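Local coordinates for putative uncharacterized protein (Mycobacterium tuberculosis, PDB 2Z99) that probably acts in chromosome partition during cell division as the ScpB subunit of the segregation and condensation complex, through winged-helix domains, at residues A[18-21]-A[22-25]; A[101-104]-A[105-108]. All coordinates share one frame; numbering follows the deposited sequence.

Contact 1 of 2, residues A[18-21]-A[22-25]; sequences RVLE and ALLL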
ATOM      1  N   ARG A  18      -8.936 -17.192  -0.498  1.00 42.40           N
ATOM      2  CA  ARG A  18      -9.264 -16.042  -1.328  1.00 41.03           C
ATOM      3  C   ARG A  18      -9.474 -14.806  -0.475  1.00 40.80           C
ATOM      4  O   ARG A  18      -8.806 -13.792  -0.667  1.00 45.33           O
ATOM      5  CB  ARG A  18     -10.521 -16.324  -2.139  1.00 40.57           C
ATOM      6  CG  ARG A  18     -10.379 -17.521  -3.048  1.00 39.53           C
ATOM      7  CD  ARG A  18     -11.621 -17.716  -3.877  1.00 38.04           C
ATOM      8  NE  ARG A  18     -11.395 -18.737  -4.885  1.00 39.66           N
ATOM      9  CZ  ARG A  18     -11.950 -19.944  -4.866  1.00 40.25           C
ATOM     10  NH1 ARG A  18     -12.780 -20.293  -3.890  1.00 37.50           N
ATOM     11  NH2 ARG A  18     -11.660 -20.803  -5.829  1.00 40.47           N
ATOM     12  N   VAL A  19     -10.411 -14.883   0.464  1.00 40.47           N
ATOM     13  CA  VAL A  19     -10.685 -13.765   1.342  1.00 37.09           C
ATOM     14  C   VAL A  19      -9.374 -13.246   1.952  1.00 39.21           C
ATOM     15  O   VAL A  19      -9.110 -12.044   1.924  1.00 40.73           O
ATOM     16  CB  VAL A  19     -11.651 -14.178   2.473  1.00 37.63           C
ATOM     17  CG1 VAL A  19     -11.944 -12.986   3.357  1.00 33.77           C
ATOM     18  CG2 VAL A  19     -12.948 -14.713   1.888  1.00 32.41           C
ATOM     19  N   LEU A  20      -8.537 -14.142   2.471  1.00 36.11           N
ATOM     20  CA  LEU A  20      -7.282 -13.719   3.077  1.00 36.78           C
ATOM     21  C   LEU A  20      -6.348 -13.009   2.098  1.00 38.80           C
ATOM     22  O   LEU A  20      -5.547 -12.160   2.505  1.00 36.54           O
ATOM     23  CB  LEU A  20      -6.558 -14.905   3.726  1.00 34.84           C
ATOM     24  CG  LEU A  20      -7.238 -15.484   4.979  1.00 37.20           C
ATOM     25  CD1 LEU A  20      -6.397 -16.620   5.589  1.00 33.30           C
ATOM     26  CD2 LEU A  20      -7.431 -14.371   6.005  1.00 36.02           C
ATOM     27  N   GLU A  21      -6.443 -13.355   0.818  1.00 37.81           N
ATOM     28  CA  GLU A  21      -5.606 -12.715  -0.189  1.00 40.69           C
ATOM     29  C   GLU A  21      -6.090 -11.273  -0.353  1.00 39.75           C
ATOM     30  O   GLU A  21      -5.301 -10.345  -0.388  1.00 40.41           O
ATOM     31  CB  GLU A  21      -5.706 -13.440  -1.547  1.00 40.08           C
ATOM     32  CG  GLU A  21      -5.089 -14.837  -1.591  1.00 41.21           C
ATOM     33  CD  GLU A  21      -5.165 -15.470  -2.974  1.00 41.47           C
ATOM     34  OE1 GLU A  21      -6.254 -15.456  -3.590  1.00 37.43           O
ATOM     35  OE2 GLU A  21      -4.131 -15.987  -3.443  1.00 44.03           O
ATOM     36  N   ALA A  22      -7.399 -11.100  -0.461  1.00 40.71           N
ATOM     37  CA  ALA A  22      -7.975  -9.780  -0.620  1.00 38.88           C
ATOM     38  C   ALA A  22      -7.582  -8.886   0.553  1.00 41.12           C
ATOM     39  O   ALA A  22      -7.181  -7.742   0.349  1.00 43.89           O
ATOM     40  CB  ALA A  22      -9.484  -9.880  -0.715  1.00 36.23           C
ATOM     41  N   LEU A  23      -7.672  -9.422   1.769  1.00 40.51           N
ATOM     42  CA  LEU A  23      -7.363  -8.669   2.978  1.00 40.45           C
ATOM     43  C   LEU A  23      -5.890  -8.341   3.123  1.00 42.28           C
ATOM     44  O   LEU A  23      -5.532  -7.207   3.444  1.00 45.80           O
ATOM     45  CB  LEU A  23      -7.864  -9.424   4.224  1.00 39.06           C
ATOM     46  CG  LEU A  23      -9.348  -9.827   4.210  1.00 36.97           C
ATOM     47  CD1 LEU A  23      -9.699 -10.609   5.468  1.00 36.17           C
ATOM     48  CD2 LEU A  23     -10.223  -8.595   4.089  1.00 38.31           C
ATOM     49  N   LEU A  24      -5.028  -9.320   2.886  1.00 41.44           N
ATOM     50  CA  LEU A  24      -3.599  -9.084   2.996  1.00 40.75           C
ATOM     51  C   LEU A  24      -3.139  -8.039   1.985  1.00 41.21           C
ATOM     52  O   LEU A  24      -2.031  -7.507   2.093  1.00 39.44           O
ATOM     53  CB  LEU A  24      -2.822 -10.372   2.747  1.00 39.46           C
ATOM     54  CG  LEU A  24      -2.849 -11.439   3.835  1.00 39.46           C
ATOM     55  CD1 LEU A  24      -2.153 -12.694   3.319  1.00 37.10           C
ATOM     56  CD2 LEU A  24      -2.168 -10.900   5.091  1.00 36.07           C
ATOM     57  N   LEU A  25      -3.990  -7.752   1.005  1.00 40.08           N
ATOM     58  CA  LEU A  25      -3.642  -6.793  -0.038  1.00 41.16           C
ATOM     59  C   LEU A  25      -3.858  -5.343   0.370  1.00 40.43           C
ATOM     60  O   LEU A  25      -2.980  -4.508   0.168  1.00 42.66           O
ATOM     61  CB  LEU A  25      -4.450  -7.080  -1.320  1.00 38.63           C
ATOM     62  CG  LEU A  25      -4.156  -6.190  -2.537  1.00 37.73           C
ATOM     63  CD1 LEU A  25      -2.837  -6.613  -3.177  1.00 34.23           C
ATOM     64  CD2 LEU A  25      -5.289  -6.283  -3.555  1.00 37.10           C
TER
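Arg18, one turn into helix 13-26, gives its carbonyl to Ala22: Ala22 N reaches Arg18 O at 3.0 Å with a nearly straight N-H (164°). The Arg18 guanidinium makes a salt bridge from NH1 to Glu15, and NE bonds to Arg61 O of the second subunit. Val19 repeats the backbone bond, Leu23 N to Val19 O at 3.0 Å, and adds side-chain packing. With CG1 anti to the backbone N (chi1 -179°), Val19 runs next to Leu23, the two leaving the helix in one direction, and CG1 meets Leu23 CD1 at 3.9 Å. Leu20 O takes Leu24 N at 2.9 Å, the donor tilted 34° from the carbonyl plane, and Leu24 CG rests 3.1 Å from Leu20 O. Branched apolar chains suit Leu20, Leu23 and Leu24, which pack on Leu36 of helix 33-40 or Leu51 and Met54 of helix 44-60. Glu21 O holds Leu25 N only weakly, at 3.2 Å. Glu21 OE2 forms a salt bridge with Arg61 of the second subunit, and OE1 is hydrogen-bonded to its Ser63 OG and Gly64 N, probably favouring the ionised carboxylate; small Ala22 packs against that Gly64. The i to i+4 ladder is that of an alpha helix, here serving both a winged-helix domain core and the dimer interface.

Contact 2 of 2, residues A[101-104]-A[105-108]; sequences AALE and TLAV
Thr105 N donates to Ala101 O in two turns of alpha helix 100-112, part of the C-terminal domain of this winged-helix protein, although the place of that oxygen is less sure. The Thr105 side chain is buried beside Val120 and Arg124 of helix 117-124 and Val131 and Leu135 of helix 129-137, but its rotamer is doubtful, since the model sets its methyl too near the same oxygen. Glu104 stands on the exposed side, as suits a charged residue, and its side chain touches Arg124. The Glu104 carbonyl accepts Val108 N at 3.1 Å, and the Val108 rotamer (chi1 174°) brings Val108 CG2 within 3.4 Å of Glu104 O. Leu103 supplies a third carbonyl: Ala107 N reaches Leu103 O at 2.8 Å with an N-H angle of 162°, and Ala107 CB lies 3.5 Å from Leu103 O. Between these bonds Leu106 N donates to Ala102 O at 2.8 Å, more bent at 141°. Leu106 is buried and packs on Leu135 of helix 129-137, an apolar setting in which a leucine is at home. Apolar contact between the side chains of the two segments is slight: the two leucines approach through single methyls, Leu103 CD1 and Leu106 CD1, 4.4 Å apart.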
ATOM      1  N   ALA A 101      11.546  22.129 -24.092  1.00 52.98           N
ATOM      2  CA  ALA A 101      12.557  23.167 -24.003  1.00 50.95           C
ATOM      3  C   ALA A 101      13.911  22.508 -23.768  1.00 50.49           C
ATOM      4  O   ALA A 101      14.906  22.875 -24.391  1.00 49.27           O
ATOM      5  CB  ALA A 101      12.234  24.125 -22.863  1.00 51.06           C
ATOM      6  N   ALA A 102      13.936  21.528 -22.867  1.00 48.80           N
ATOM      7  CA  ALA A 102      15.164  20.810 -22.541  1.00 47.10           C
ATOM      8  C   ALA A 102      15.718  20.067 -23.754  1.00 46.35           C
ATOM      9  O   ALA A 102      16.889  20.210 -24.083  1.00 45.31           O
ATOM     10  CB  ALA A 102      14.908  19.838 -21.408  1.00 46.48           C
ATOM     11  N   LEU A 103      14.889  19.267 -24.415  1.00 47.60           N
ATOM     12  CA  LEU A 103      15.358  18.539 -25.585  1.00 49.74           C
ATOM     13  C   LEU A 103      15.917  19.535 -26.595  1.00 51.94           C
ATOM     14  O   LEU A 103      16.962  19.309 -27.218  1.00 52.04           O
ATOM     15  CB  LEU A 103      14.220  17.731 -26.222  1.00 50.43           C
ATOM     16  CG  LEU A 103      13.748  16.417 -25.579  1.00 52.19           C
ATOM     17  CD1 LEU A 103      14.921  15.753 -24.863  1.00 51.25           C
ATOM     18  CD2 LEU A 103      12.608  16.672 -24.608  1.00 51.98           C
ATOM     19  N   GLU A 104      15.209  20.648 -26.737  1.00 53.61           N
ATOM     20  CA  GLU A 104      15.594  21.710 -27.647  1.00 53.02           C
ATOM     21  C   GLU A 104      17.036  22.122 -27.374  1.00 51.32           C
ATOM     22  O   GLU A 104      17.875  22.102 -28.266  1.00 51.65           O
ATOM     23  CB  GLU A 104      14.685  22.919 -27.435  1.00 57.47           C
ATOM     24  CG  GLU A 104      14.173  23.573 -28.706  1.00 65.96           C
ATOM     25  CD  GLU A 104      12.824  23.028 -29.140  1.00 70.58           C
ATOM     26  OE1 GLU A 104      12.790  21.926 -29.732  1.00 74.06           O
ATOM     27  OE2 GLU A 104      11.799  23.702 -28.875  1.00 73.64           O
ATOM     28  N   THR A 105      17.327  22.493 -26.133  1.00 49.46           N
ATOM     29  CA  THR A 105      18.672  22.923 -25.789  1.00 50.31           C
ATOM     30  C   THR A 105      19.661  21.778 -25.813  1.00 50.46           C
ATOM     31  O   THR A 105      20.859  21.990 -25.988  1.00 51.18           O
ATOM     32  CB  THR A 105      18.718  23.651 -24.408  1.00 49.79           C
ATOM     33  OG1 THR A 105      19.865  23.223 -23.668  1.00 50.24           O
ATOM     34  CG2 THR A 105      17.480  23.382 -23.617  1.00 49.58           C
ATOM     35  N   LEU A 106      19.167  20.559 -25.651  1.00 50.98           N
ATOM     36  CA  LEU A 106      20.054  19.406 -25.686  1.00 50.90           C
ATOM     37  C   LEU A 106      20.549  19.313 -27.123  1.00 50.00           C
ATOM     38  O   LEU A 106      21.739  19.138 -27.372  1.00 49.47           O
ATOM     39  CB  LEU A 106      19.301  18.125 -25.322  1.00 51.68           C
ATOM     40  CG  LEU A 106      20.094  16.932 -24.771  1.00 52.39           C
ATOM     41  CD1 LEU A 106      19.312  15.676 -25.088  1.00 51.85           C
ATOM     42  CD2 LEU A 106      21.484  16.840 -25.380  1.00 53.13           C
ATOM     43  N   ALA A 107      19.615  19.449 -28.060  1.00 49.84           N
ATOM     44  CA  ALA A 107      19.918  19.384 -29.486  1.00 49.66           C
ATOM     45  C   ALA A 107      20.929  20.448 -29.885  1.00 50.93           C
ATOM     46  O   ALA A 107      21.813  20.202 -30.712  1.00 51.83           O
ATOM     47  CB  ALA A 107      18.650  19.550 -30.294  1.00 48.28           C
ATOM     48  N   VAL A 108      20.800  21.635 -29.303  1.00 49.93           N
ATOM     49  CA  VAL A 108      21.721  22.704 -29.620  1.00 49.32           C
ATOM     50  C   VAL A 108      23.142  22.273 -29.265  1.00 50.30           C
ATOM     51  O   VAL A 108      24.055  22.428 -30.069  1.00 51.63           O
ATOM     52  CB  VAL A 108      21.344  24.008 -28.865  1.00 47.60           C
ATOM     53  CG1 VAL A 108      22.404  25.079 -29.090  1.00 46.40           C
ATOM     54  CG2 VAL A 108      20.007  24.505 -29.352  1.00 44.63           C
TER

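From the N terminus, contact 1 comes first, within helix 13-26, and contact 2 follows in helix 100-112. Each joins residues three or four apart on a single helix, so neither closes a long loop; they stand in series, without nesting or crossing. Between them run helices 33-40 and 44-60, the hairpin of strands 65-70 and 73-78, and helix 83-94. Contact 1 belongs to the N-terminal part and faces the second subunit, whereas no other chain of the assembly touches contact 2, which packs on helices 117-124 and 129-137. Their centres lie about 49 Å apart, on opposite sides of the chain's centre, in keeping with an elongated two-domain molecule.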